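Side-chain contacts in putative 6-phosphogluconolactonase (Neisseria gonorrhoeae, PDB 3LHI), which probably hydrolyses 6-phosphogluconolactone to 6-phosphogluconate, the second step of the oxidative pentose phosphate pathway: residues A21-L26 with S54-D59; G28-K33 with K61-T66; S45-F50 with T82-E87; Y88-K93 with A97-M102. All blocks are in the same frame, centred on the assembly; numbering follows the deposited sequence. Where two conformers were deposited one is given.

Contact 1: residues A21-L26 with S54-D59; sequences AVADAL and SQKDLD
Ala23 lies under the aliphatic chain of Lys56, its CB 3.9 Å from Lys56 CG and almost as near to the next two methylenes, CD and CE. A methyl is small enough to let the lysine run across this turn of the helix. The lysine chain bends at chi2 (-72°), which sends it obliquely back toward the start of the helix. Beside it Leu58 sets one methyl against both Ala23 and Leu26: Leu58 CD1 is 4.1 Å from Ala23 CB and 3.9 Å from Leu26 CD1, the two leucines crossing at about a right angle. The other methyl, Leu58 CD2, rests 3.9 Å from Ala23 O. The contact joins the loop between helix 47-54 and strand 63-71 to helix 11-33, within the alpha/beta fold of the glucosamine-6-phosphate isomerase family. Lys56 NZ forms a salt bridge with Asp20, one turn before Asp24, and a water 3.1 Å from Lys56 NZ passes the link on to Asp24, donating to OD1 at 3.0 Å. Leu26 faces inward, touching Ala36 and Leu38 of one strand and Val130 of another, while Asp57, centre of an inverse gamma turn, brings the chain round between Lys56 and Leu58.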
loop_
_atom_site.group_PDB
_atom_site.type_symbol
_atom_site.label_atom_id
_atom_site.label_comp_id
_atom_site.label_asym_id
_atom_site.label_seq_id
_atom_site.Cartn_x
_atom_site.Cartn_y
_atom_site.Cartn_z
ATOM N N ALA A 21 -12.318 7.017 -7.588
ATOM C CA ALA A 21 -11.523 8.074 -6.966
ATOM C C ALA A 21 -10.046 7.909 -7.288
ATOM O O ALA A 21 -9.350 8.898 -7.536
ATOM C CB ALA A 21 -11.753 8.107 -5.440
ATOM N N VAL A 22 -9.541 6.671 -7.257
ATOM C CA VAL A 22 -8.141 6.430 -7.569
ATOM C C VAL A 22 -7.844 6.729 -9.036
ATOM O O VAL A 22 -6.805 7.340 -9.338
ATOM C CB VAL A 22 -7.753 4.970 -7.150
ATOM C CG1 VAL A 22 -6.421 4.572 -7.796
ATOM C CG2 VAL A 22 -7.768 4.804 -5.646
ATOM N N ALA A 23 -8.733 6.336 -9.951
ATOM C CA ALA A 23 -8.550 6.644 -11.339
ATOM C C ALA A 23 -8.508 8.158 -11.560
ATOM O O ALA A 23 -7.650 8.641 -12.310
ATOM C CB ALA A 23 -9.653 6.002 -12.193
ATOM N N ASP A 24 -9.374 8.885 -10.866
ATOM C CA ASP A 24 -9.367 10.355 -11.010
ATOM C C ASP A 24 -8.043 10.939 -10.480
ATOM O O ASP A 24 -7.455 11.856 -11.084
ATOM C CB ASP A 24 -10.527 10.987 -10.277
ATOM C CG ASP A 24 -11.853 10.809 -10.998
ATOM O OD1 ASP A 24 -11.875 10.382 -12.187
ATOM O OD2 ASP A 24 -12.875 11.091 -10.321
ATOM N N ALA A 25 -7.523 10.400 -9.384
ATOM C CA ALA A 25 -6.243 10.905 -8.825
ATOM C C ALA A 25 -5.088 10.574 -9.782
ATOM O O ALA A 25 -4.187 11.388 -10.030
ATOM C CB ALA A 25 -6.015 10.287 -7.427
ATOM N N LEU A 26 -5.063 9.368 -10.355
ATOM C CA LEU A 26 -4.066 9.022 -11.341
ATOM C C LEU A 26 -4.130 9.939 -12.556
ATOM O O LEU A 26 -3.116 10.361 -13.094
ATOM C CB LEU A 26 -4.164 7.563 -11.742
ATOM C CG LEU A 26 -3.747 6.569 -10.646
ATOM C CD1 LEU A 26 -4.150 5.122 -11.113
ATOM C CD2 LEU A 26 -2.252 6.614 -10.299
ATOM N N SER A 54 -8.772 -2.025 -12.834
ATOM C CA SER A 54 -8.113 -2.605 -13.997
ATOM C C SER A 54 -8.863 -2.313 -15.298
ATOM O O SER A 54 -8.271 -2.377 -16.385
ATOM C CB SER A 54 -7.921 -4.111 -13.840
ATOM O OG SER A 54 -9.140 -4.839 -14.044
ATOM N N GLN A 55 -10.162 -2.044 -15.191
ATOM C CA GLN A 55 -11.030 -1.755 -16.337
ATOM C C GLN A 55 -11.043 -0.306 -16.747
ATOM O O GLN A 55 -11.597 0.028 -17.791
ATOM C CB GLN A 55 -12.468 -2.215 -16.032
ATOM C CG GLN A 55 -12.589 -3.733 -15.837
ATOM C CD GLN A 55 -13.998 -4.176 -15.513
ATOM O OE1 GLN A 55 -14.927 -3.387 -15.577
ATOM N NE2 GLN A 55 -14.151 -5.434 -15.192
ATOM N N LYS A 56 -10.479 0.574 -15.937
ATOM C CA LYS A 56 -10.489 2.001 -16.238
ATOM C C LYS A 56 -9.610 2.298 -17.475
ATOM O O LYS A 56 -8.482 1.739 -17.633
ATOM C CB LYS A 56 -9.990 2.795 -15.025
ATOM C CG LYS A 56 -10.882 2.744 -13.836
ATOM C CD LYS A 56 -12.138 3.574 -14.094
ATOM C CE LYS A 56 -12.988 3.715 -12.877
ATOM N NZ LYS A 56 -14.125 4.708 -13.103
ATOM N N ASP A 57 -10.154 3.146 -18.358
ATOM C CA ASP A 57 -9.465 3.485 -19.620
ATOM C C ASP A 57 -8.519 4.637 -19.439
ATOM O O ASP A 57 -8.636 5.655 -20.073
ATOM C CB ASP A 57 -10.448 3.710 -20.767
ATOM C CG ASP A 57 -9.804 3.536 -22.183
ATOM O OD1 ASP A 57 -8.738 2.846 -22.422
ATOM O OD2 ASP A 57 -10.458 4.052 -23.111
ATOM N N LEU A 58 -7.530 4.442 -18.588
ATOM C CA LEU A 58 -6.435 5.367 -18.322
ATOM C C LEU A 58 -5.282 5.053 -19.255
ATOM O O LEU A 58 -5.137 3.966 -19.805
ATOM C CB LEU A 58 -5.906 5.152 -16.847
ATOM C CG LEU A 58 -6.842 5.549 -15.725
ATOM C CD1 LEU A 58 -6.276 5.234 -14.389
ATOM C CD2 LEU A 58 -7.207 7.053 -15.815
ATOM N N ASP A 59 -4.347 5.995 -19.341
ATOM C CA ASP A 59 -3.116 5.793 -20.117
ATOM C C ASP A 59 -2.112 4.970 -19.316
ATOM O O ASP A 59 -1.036 5.427 -18.846
ATOM C CB ASP A 59 -2.508 7.166 -20.466
ATOM C CG ASP A 59 -1.369 7.088 -21.449
ATOM O OD1 ASP A 59 -1.184 6.076 -22.136
ATOM O OD2 ASP A 59 -0.637 8.125 -21.513
HETATM O O HOH W 1 -12.984 7.560 -12.425
#

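Contact 2: residues G28-K33 with K61-T66; sequences GALDEK and KNVGIT
Leu30 faces Asn62 where helix 11-33 nears its C-terminal end and the chain is about to enter strand 63-71; their CA atoms, 7.7 Å apart, are the nearest pair between 28-33 and 61-66. The helix is regular here, with Glu32 N bonded to Gly28 O and Lys33 N to Ala29 O. On the other side, Lys61 belongs to a short 3-10 turn and the extended strand starts at Val63. No hydrogen bond joins the two segments; the contact is van der Waals packing, including a methyl against a carbonyl oxygen.

A single branch of the leucine does the touching. Leu30 CD2 lies 3.7 Å from the backbone O of Asn62 and 3.9 Å from Asn62 CB, and it also reaches Val63 CG2 at 4.1 Å. Leucine suits the position as a branched apolar chain long enough for one methyl to reach from the helix to both residues. Its CG stands beside the backbone N (chi1 -72°), which aims the fork at the strand. Val63 turns CG2 to the leucine, with its other methyl, CG1, anti to the backbone N (chi1 178°). Asn62 offers its aliphatic CB, while its amide turns to another partner: ND2 donates to Asp59 OD2, and Asp59 OD1 forms a salt bridge with Lys61 NZ.

Helix 11-33 thus packs against the start of strand 63-71, an inner strand lying parallel to strand 36-40, in a Rossmann-like alpha/beta fold.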
loop_
_atom_site.group_PDB
_atom_site.type_symbol
_atom_site.label_atom_id
_atom_site.label_comp_id
_atom_site.label_asym_id
_atom_site.label_seq_id
_atom_site.Cartn_x
_atom_site.Cartn_y
_atom_site.Cartn_z
ATOM N N GLY A 28 -5.128 12.953 -12.666
ATOM C CA GLY A 28 -4.569 14.265 -12.319
ATOM C C GLY A 28 -3.050 14.282 -12.412
ATOM O O GLY A 28 -2.469 15.247 -12.948
ATOM N N ALA A 29 -2.384 13.204 -11.946
ATOM C CA ALA A 29 -0.962 13.063 -12.091
ATOM C C ALA A 29 -0.557 12.970 -13.554
ATOM O O ALA A 29 0.367 13.645 -13.986
ATOM C CB ALA A 29 -0.460 11.880 -11.298
ATOM N N LEU A 30 -1.262 12.195 -14.361
ATOM C CA LEU A 30 -0.971 12.076 -15.764
ATOM C C LEU A 30 -1.120 13.464 -16.465
ATOM O O LEU A 30 -0.290 13.816 -17.283
ATOM C CB LEU A 30 -1.898 11.077 -16.461
ATOM C CG LEU A 30 -1.612 9.609 -16.098
ATOM C CD1 LEU A 30 -2.820 8.756 -16.537
ATOM C CD2 LEU A 30 -0.302 9.076 -16.689
ATOM N N ASP A 31 -2.158 14.212 -16.111
ATOM C CA ASP A 31 -2.391 15.540 -16.678
ATOM C C ASP A 31 -1.230 16.476 -16.294
ATOM O O ASP A 31 -0.806 17.300 -17.106
ATOM C CB ASP A 31 -3.687 16.127 -16.147
ATOM C CG ASP A 31 -4.919 15.453 -16.714
ATOM O OD1 ASP A 31 -4.791 14.703 -17.689
ATOM O OD2 ASP A 31 -6.009 15.725 -16.136
ATOM N N GLU A 32 -0.794 16.407 -15.040
ATOM C CA GLU A 32 0.234 17.350 -14.485
ATOM C C GLU A 32 1.613 17.044 -15.060
ATOM O O GLU A 32 2.427 17.956 -15.364
ATOM C CB GLU A 32 0.329 17.237 -12.963
ATOM C CG GLU A 32 -0.689 18.014 -12.118
ATOM C CD GLU A 32 -0.102 18.408 -10.722
ATOM O OE1 GLU A 32 0.824 17.709 -10.205
ATOM O OE2 GLU A 32 -0.531 19.443 -10.131
ATOM N N LYS A 33 1.940 15.771 -15.165
ATOM C CA LYS A 33 3.303 15.419 -15.493
ATOM C C LYS A 33 3.610 14.286 -16.425
ATOM O O LYS A 33 4.754 13.940 -16.651
ATOM C CB LYS A 33 4.111 15.262 -14.281
ATOM C CG LYS A 33 3.712 14.164 -13.497
ATOM C CD LYS A 33 4.459 14.256 -12.128
ATOM C CE LYS A 33 3.862 13.325 -11.097
ATOM N NZ LYS A 33 4.677 13.237 -9.807
ATOM N N LYS A 61 0.094 2.702 -19.851
ATOM C CA LYS A 61 1.493 2.553 -20.224
ATOM C C LYS A 61 2.400 3.616 -19.587
ATOM O O LYS A 61 3.616 3.397 -19.501
ATOM C CB LYS A 61 1.668 2.597 -21.734
ATOM C CG LYS A 61 1.373 3.936 -22.341
ATOM C CD LYS A 61 1.540 3.950 -23.859
ATOM C CE LYS A 61 1.545 5.353 -24.469
ATOM N NZ LYS A 61 0.243 6.037 -24.449
ATOM N N ASN A 62 1.810 4.736 -19.166
ATOM C CA ASN A 62 2.532 5.787 -18.462
ATOM C C ASN A 62 2.318 5.764 -16.967
ATOM O O ASN A 62 2.603 6.755 -16.291
ATOM C CB ASN A 62 2.158 7.147 -19.081
ATOM C CG ASN A 62 2.886 7.355 -20.412
ATOM O OD1 ASN A 62 4.085 7.068 -20.524
ATOM N ND2 ASN A 62 2.158 7.765 -21.431
ATOM N N VAL A 63 1.817 4.649 -16.438
ATOM C CA VAL A 63 1.612 4.484 -15.005
ATOM C C VAL A 63 2.495 3.353 -14.528
ATOM O O VAL A 63 2.486 2.239 -15.086
ATOM C CB VAL A 63 0.151 4.165 -14.690
ATOM C CG1 VAL A 63 -0.047 3.956 -13.171
ATOM C CG2 VAL A 63 -0.760 5.264 -15.229
ATOM N N GLY A 64 3.293 3.618 -13.506
ATOM C CA GLY A 64 4.025 2.573 -12.797
ATOM C C GLY A 64 3.185 2.093 -11.645
ATOM O O GLY A 64 2.531 2.899 -11.008
ATOM N N ILE A 65 3.166 0.776 -11.425
ATOM C CA ILE A 65 2.448 0.190 -10.300
ATOM C C ILE A 65 3.447 -0.572 -9.445
ATOM O O ILE A 65 4.313 -1.289 -9.945
ATOM C CB ILE A 65 1.292 -0.768 -10.758
ATOM C CG1 ILE A 65 0.291 0.016 -11.591
ATOM C CG2 ILE A 65 0.610 -1.383 -9.488
ATOM C CD1 ILE A 65 -0.893 -0.779 -12.096
ATOM N N THR A 66 3.308 -0.410 -8.140
ATOM C CA THR A 66 4.144 -1.088 -7.187
ATOM C C THR A 66 3.337 -1.356 -5.917
ATOM O O THR A 66 2.123 -1.174 -5.866
ATOM C CB THR A 66 5.380 -0.220 -6.885
ATOM O OG1 THR A 66 6.405 -1.033 -6.261
ATOM C CG2 THR A 66 5.086 1.036 -6.017
#

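Contact 3: residues S45-F50 with T82-E87; sequences SPIAFF and TGLVRE. With EDO (1,2-ethanediol), chain C.
Phe50 presents the edge of its ring to helix 81-88: Leu84 CD2 lies near the ring plane, 4.0 Å from Phe50 CE2, and the two side chains cross at about a right angle. The same ring atom meets Val85, whose CG2 approaches obliquely to 4.1 Å from Phe50 CE2, so one ring carbon touches two successive residues of the second helix. A flat ring suits this place because its rim can lie against two branched side chains at once. Phe50 CG stands beside the backbone N (chi1 -71°), which directs the ring toward the helix, and one face lies over the backbone O of Pro46, a turn earlier.

In the conformer described, one of two modelled, Leu84 serves two partners with its two methyls. CD2 goes to the phenylalanine, whereas Leu84 CD1 packs against Ile47 CD1 at 3.9 Å and nearly as closely against Ile47 CG1. Its CG is anti to the backbone N (chi1 175°), swinging the fork across to the first segment. Ile47, one turn from Phe50, answers with the longer CG1-CD1 branch rather than with CG2.

On the outer side of the helix Glu87 OE1 accepts a hydrogen bond of 2.7 Å from O2 of a 1,2-ethanediol molecule, probably a remnant of the crystallisation liquor; the diol is also hydrogen-bonded to Ala78 O.

Helices 47-54 and 81-88 meet here on one side of the sheet. Phe49 turns to helix 11-33, packing on Leu18, Ala19 and Val22, while Val85 also lies on Leu67 of strand 63-71 and Trp99 of strand 98-99.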
loop_
_atom_site.group_PDB
_atom_site.type_symbol
_atom_site.label_atom_id
_atom_site.label_comp_id
_atom_site.label_asym_id
_atom_site.label_seq_id
_atom_site.Cartn_x
_atom_site.Cartn_y
_atom_site.Cartn_z
ATOM N N SER A 45 -8.942 -7.640 0.978
ATOM C CA SER A 45 -9.908 -6.589 0.933
ATOM C C SER A 45 -9.806 -5.716 -0.330
ATOM O O SER A 45 -10.827 -5.161 -0.687
ATOM C CB SER A 45 -9.895 -5.729 2.183
ATOM O OG SER A 45 -8.641 -5.236 2.314
ATOM N N PRO A 46 -8.590 -5.505 -0.957
ATOM C CA PRO A 46 -8.606 -4.594 -2.108
ATOM C C PRO A 46 -8.892 -5.260 -3.461
ATOM O O PRO A 46 -8.868 -4.577 -4.441
ATOM C CB PRO A 46 -7.185 -4.006 -2.109
ATOM C CG PRO A 46 -6.374 -5.051 -1.522
ATOM C CD PRO A 46 -7.203 -5.812 -0.556
ATOM N N ILE A 47 -9.099 -6.561 -3.502
ATOM C CA ILE A 47 -9.222 -7.282 -4.769
ATOM C C ILE A 47 -10.375 -6.751 -5.640
ATOM O O ILE A 47 -10.197 -6.552 -6.862
ATOM C CB ILE A 47 -9.319 -8.764 -4.532
ATOM C CG1 ILE A 47 -7.980 -9.262 -3.954
ATOM C CG2 ILE A 47 -9.675 -9.464 -5.785
ATOM C CD1 ILE A 47 -8.046 -10.671 -3.440
ATOM N N ALA A 48 -11.561 -6.541 -5.094
ATOM C CA ALA A 48 -12.669 -6.061 -5.939
ATOM C C ALA A 48 -12.317 -4.686 -6.518
ATOM O O ALA A 48 -12.623 -4.364 -7.674
ATOM C CB ALA A 48 -13.959 -6.025 -5.140
ATOM N N PHE A 49 -11.651 -3.854 -5.701
ATOM C CA PHE A 49 -11.144 -2.540 -6.127
ATOM C C PHE A 49 -10.137 -2.718 -7.266
ATOM O O PHE A 49 -10.230 -2.010 -8.265
ATOM C CB PHE A 49 -10.557 -1.832 -4.917
ATOM C CG PHE A 49 -9.447 -0.859 -5.253
ATOM C CD1 PHE A 49 -9.659 0.280 -5.994
ATOM C CD2 PHE A 49 -8.168 -1.091 -4.786
ATOM C CE1 PHE A 49 -8.607 1.133 -6.291
ATOM C CE2 PHE A 49 -7.142 -0.233 -5.049
ATOM C CZ PHE A 49 -7.352 0.867 -5.804
ATOM N N PHE A 50 -9.192 -3.630 -7.134
ATOM C CA PHE A 50 -8.239 -3.876 -8.178
ATOM C C PHE A 50 -8.969 -4.228 -9.481
ATOM O O PHE A 50 -8.577 -3.781 -10.574
ATOM C CB PHE A 50 -7.317 -5.039 -7.843
ATOM C CG PHE A 50 -6.286 -4.793 -6.756
ATOM C CD1 PHE A 50 -6.006 -3.555 -6.266
ATOM C CD2 PHE A 50 -5.602 -5.874 -6.253
ATOM C CE1 PHE A 50 -5.032 -3.398 -5.262
ATOM C CE2 PHE A 50 -4.643 -5.719 -5.247
ATOM C CZ PHE A 50 -4.364 -4.470 -4.790
ATOM N N THR A 82 3.141 -9.517 -4.872
ATOM C CA THR A 82 3.410 -9.414 -6.297
ATOM C C THR A 82 2.519 -10.365 -7.063
ATOM O O THR A 82 1.859 -9.993 -8.058
ATOM C CB THR A 82 4.879 -9.705 -6.579
ATOM O OG1 THR A 82 5.677 -8.672 -5.953
ATOM C CG2 THR A 82 5.166 -9.697 -8.106
ATOM N N GLY A 83 2.433 -11.607 -6.590
ATOM C CA GLY A 83 1.541 -12.569 -7.234
ATOM C C GLY A 83 0.076 -12.160 -7.181
ATOM O O GLY A 83 -0.664 -12.313 -8.143
ATOM N N LEU A 84 -0.325 -11.628 -6.035
ATOM C CA LEU A 84 -1.678 -11.100 -5.826
ATOM C C LEU A 84 -2.003 -10.096 -6.894
ATOM O O LEU A 84 -2.993 -10.274 -7.608
ATOM C CB LEU A 84 -1.823 -10.435 -4.445
ATOM C CG LEU A 84 -3.162 -9.767 -4.189
ATOM C CD1 LEU A 84 -4.174 -10.851 -3.766
ATOM C CD2 LEU A 84 -2.939 -8.621 -3.134
ATOM N N VAL A 85 -1.172 -9.042 -6.980
ATOM C CA VAL A 85 -1.382 -7.944 -7.877
ATOM C C VAL A 85 -1.368 -8.410 -9.351
ATOM O O VAL A 85 -2.173 -7.937 -10.174
ATOM C CB VAL A 85 -0.391 -6.808 -7.586
ATOM C CG1 VAL A 85 -0.417 -5.730 -8.656
ATOM C CG2 VAL A 85 -0.702 -6.211 -6.207
ATOM N N ARG A 86 -0.501 -9.345 -9.686
ATOM C CA ARG A 86 -0.487 -9.896 -11.023
ATOM C C ARG A 86 -1.804 -10.616 -11.324
ATOM O O ARG A 86 -2.310 -10.498 -12.431
ATOM C CB ARG A 86 0.706 -10.796 -11.214
ATOM C CG ARG A 86 1.966 -9.970 -11.437
ATOM C CD ARG A 86 3.232 -10.836 -11.383
ATOM N NE ARG A 86 4.393 -10.047 -11.757
ATOM C CZ ARG A 86 5.646 -10.445 -11.612
ATOM N NH1 ARG A 86 5.916 -11.571 -11.028
ATOM N NH2 ARG A 86 6.638 -9.678 -12.078
ATOM N N GLU A 87 -2.357 -11.314 -10.351
ATOM C CA GLU A 87 -3.590 -12.093 -10.573
ATOM C C GLU A 87 -4.769 -11.131 -10.758
ATOM O O GLU A 87 -5.615 -11.373 -11.618
ATOM C CB GLU A 87 -3.854 -13.043 -9.417
ATOM C CG GLU A 87 -5.159 -13.846 -9.557
ATOM C CD GLU A 87 -5.318 -15.019 -8.632
ATOM O OE1 GLU A 87 -4.523 -15.186 -7.678
ATOM O OE2 GLU A 87 -6.251 -15.803 -8.893
HETATM C C1 EDO C . -1.099 -15.878 -4.976
HETATM O O1 EDO C . -1.986 -16.538 -4.019
HETATM C C2 EDO C . -1.800 -15.138 -6.131
HETATM O O2 EDO C . -2.899 -14.302 -5.707
#

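Contact 4: residues Y88-K93 with A97-M102; sequences YLLKNK and AVWIPM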
loop_
_atom_site.group_PDB
_atom_site.type_symbol
_atom_site.label_atom_id
_atom_site.label_comp_id
_atom_site.label_asym_id
_atom_site.label_seq_id
_atom_site.Cartn_x
_atom_site.Cartn_y
_atom_site.Cartn_z
ATOM N N TYR A 88 -4.877 -10.092 -9.938
ATOM C CA TYR A 88 -6.106 -9.341 -9.858
ATOM C C TYR A 88 -6.095 -7.947 -10.408
ATOM O O TYR A 88 -7.150 -7.404 -10.674
ATOM C CB TYR A 88 -6.607 -9.349 -8.418
ATOM C CG TYR A 88 -6.953 -10.705 -7.812
ATOM C CD1 TYR A 88 -8.115 -11.370 -8.162
ATOM C CD2 TYR A 88 -6.144 -11.276 -6.837
ATOM C CE1 TYR A 88 -8.455 -12.539 -7.563
ATOM C CE2 TYR A 88 -6.496 -12.456 -6.238
ATOM C CZ TYR A 88 -7.681 -13.045 -6.580
ATOM O OH TYR A 88 -8.026 -14.222 -5.899
ATOM N N LEU A 89 -4.923 -7.321 -10.519
ATOM C CA LEU A 89 -4.830 -5.943 -11.003
ATOM C C LEU A 89 -4.200 -5.812 -12.384
ATOM O O LEU A 89 -4.691 -5.026 -13.177
ATOM C CB LEU A 89 -4.031 -5.098 -9.976
ATOM C CG LEU A 89 -3.864 -3.593 -10.353
ATOM C CD1 LEU A 89 -5.200 -2.856 -10.596
ATOM C CD2 LEU A 89 -3.039 -2.890 -9.207
ATOM N N LEU A 90 -3.113 -6.526 -12.642
ATOM C CA LEU A 90 -2.367 -6.338 -13.901
ATOM C C LEU A 90 -2.989 -7.183 -15.006
ATOM O O LEU A 90 -2.424 -8.171 -15.474
ATOM C CB LEU A 90 -0.895 -6.647 -13.717
ATOM C CG LEU A 90 -0.168 -5.816 -12.642
ATOM C CD1 LEU A 90 1.278 -6.249 -12.545
ATOM C CD2 LEU A 90 -0.286 -4.301 -12.859
ATOM N N LYS A 91 -4.170 -6.747 -15.390
ATOM C CA LYS A 91 -5.064 -7.432 -16.337
ATOM C C LYS A 91 -5.953 -6.359 -16.904
ATOM O O LYS A 91 -6.019 -5.235 -16.428
ATOM C CB LYS A 91 -5.875 -8.520 -15.654
ATOM C CG LYS A 91 -6.840 -7.984 -14.677
ATOM C CD LYS A 91 -7.605 -9.077 -13.946
ATOM C CE LYS A 91 -8.801 -8.417 -13.191
ATOM N NZ LYS A 91 -9.252 -9.130 -11.986
ATOM N N ASN A 92 -6.746 -6.721 -17.938
ATOM C CA ASN A 92 -7.615 -5.743 -18.589
ATOM C C ASN A 92 -6.741 -4.542 -19.042
ATOM O O ASN A 92 -5.622 -4.767 -19.488
ATOM C CB ASN A 92 -8.790 -5.343 -17.699
ATOM C CG ASN A 92 -9.695 -6.507 -17.362
ATOM O OD1 ASN A 92 -10.033 -7.320 -18.229
ATOM N ND2 ASN A 92 -10.096 -6.595 -16.093
ATOM N N LYS A 93 -7.243 -3.319 -18.953
ATOM C CA LYS A 93 -6.507 -2.189 -19.462
ATOM C C LYS A 93 -5.194 -1.971 -18.644
ATOM O O LYS A 93 -4.194 -1.538 -19.189
ATOM C CB LYS A 93 -7.368 -0.928 -19.405
ATOM C CG LYS A 93 -8.709 -1.004 -20.170
ATOM C CD LYS A 93 -8.528 -1.062 -21.563
ATOM C CE LYS A 93 -9.899 -0.708 -22.318
ATOM N NZ LYS A 93 -9.755 -0.910 -23.759
ATOM N N ALA A 97 0.341 -1.407 -17.592
ATOM C CA ALA A 97 1.149 -0.680 -16.596
ATOM C C ALA A 97 2.560 -1.190 -16.505
ATOM O O ALA A 97 2.849 -2.346 -16.753
ATOM C CB ALA A 97 0.465 -0.748 -15.232
ATOM N N VAL A 98 3.442 -0.324 -16.032
ATOM C CA VAL A 98 4.824 -0.708 -15.806
ATOM C C VAL A 98 4.961 -1.194 -14.344
ATOM O O VAL A 98 4.710 -0.448 -13.436
ATOM C CB VAL A 98 5.742 0.503 -16.053
ATOM C CG1 VAL A 98 7.206 0.126 -15.776
ATOM C CG2 VAL A 98 5.602 1.077 -17.450
ATOM N N TRP A 99 5.405 -2.408 -14.140
ATOM C CA TRP A 99 5.620 -2.973 -12.809
ATOM C C TRP A 99 6.923 -2.531 -12.230
ATOM O O TRP A 99 7.955 -2.657 -12.887
ATOM C CB TRP A 99 5.551 -4.504 -12.841
ATOM C CG TRP A 99 5.757 -5.139 -11.531
ATOM C CD1 TRP A 99 6.789 -5.949 -11.186
ATOM C CD2 TRP A 99 4.910 -5.077 -10.406
ATOM N NE1 TRP A 99 6.671 -6.361 -9.913
ATOM C CE2 TRP A 99 5.526 -5.850 -9.385
ATOM C CE3 TRP A 99 3.738 -4.399 -10.117
ATOM C CZ2 TRP A 99 4.978 -5.996 -8.148
ATOM C CZ3 TRP A 99 3.212 -4.530 -8.829
ATOM C CH2 TRP A 99 3.841 -5.338 -7.883
ATOM N N ILE A 100 6.872 -1.968 -11.025
ATOM C CA ILE A 100 8.080 -1.561 -10.303
ATOM C C ILE A 100 8.267 -2.581 -9.156
ATOM O O ILE A 100 7.476 -2.657 -8.225
ATOM C CB ILE A 100 7.944 -0.121 -9.736
ATOM C CG1 ILE A 100 7.635 0.905 -10.846
ATOM C CG2 ILE A 100 9.223 0.232 -8.938
ATOM C CD1 ILE A 100 7.134 2.240 -10.315
ATOM N N PRO A 101 9.281 -3.457 -9.273
ATOM C CA PRO A 101 9.376 -4.609 -8.378
ATOM C C PRO A 101 9.855 -4.289 -6.994
ATOM O O PRO A 101 10.654 -3.334 -6.788
ATOM C CB PRO A 101 10.363 -5.506 -9.082
ATOM C CG PRO A 101 11.295 -4.529 -9.741
ATOM C CD PRO A 101 10.361 -3.467 -10.298
HETATM N N MSE A 102 9.421 -5.125 -6.060
HETATM C CA MSE A 102 9.858 -5.121 -4.681
HETATM C C MSE A 102 10.753 -6.338 -4.334
HETATM O O MSE A 102 11.668 -6.237 -3.523
HETATM C CB MSE A 102 8.632 -5.086 -3.768
HETATM C CG MSE A 102 7.846 -3.766 -3.756
HETATM SE SE MSE A 102 8.733 -2.417 -2.649
HETATM C CE MSE A 102 7.672 -2.668 -0.979
#
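Leu90 is the residue of 88-93 that meets the strand segment, touching Trp99 with one methyl and Ala97 with the other. Ahead of it in the chain, Tyr88 closes helix 81-88, and Leu89 packs on Phe50 and Leu53 of helix 47-54.

Leu90 itself sits at the centre of an inverse gamma turn. CD1 comes obliquely to the indole, 3.9 Å from Trp99 CE3, the two side chains crossing at about a right angle; Leu90 CD2 lies 4.3 Å from Ala97 CB. The six-membered part of the indole offers an apolar carbon, CE3, to one methyl, and the short alanine brings only CB to the other. Trp99 holds its CG anti to the backbone N (chi1 -180°), bringing the benzene part of the ring to the leucine. The indole also makes a cation-pi contact with Arg86 of helix 81-88.

Lys91 then reaches back: its NZ donates to Tyr88 O at 3.0 Å, arriving from above the carbonyl plane, 36° out of it. This bond spans Leu89 and Leu90, and Lys91 NZ has a further partner in Asn51.

Strand 98-99 runs parallel to strand 63-71, where Leu90 and Ala97 both touch Ile65 and Trp99 touches Leu67.

Contacts 1 and 2 follow one another along helix 11-33, their centres about 10 Å apart, and meet where Leu30 CD1 comes within 4.2 Å of Asp59 N. Contact 2 reaches contact 4 through the sheet: Ile65 N lies 2.8 Å from Val98 O, and Thr66 OG1 2.8 Å from Ile100 O, both probable hydrogen bonds. Contacts 3 and 4 are joined where helix 81-88 gives way to the loop, Val85 O being 3.0 Å from Leu90 N. Contact 1 touches contact 3 through Val22 and Phe49, and contact 4 through Ser54 and Asn92. The ethanediol at contact 3 probably comes from the crystallisation liquor and gives no evidence of a substrate site.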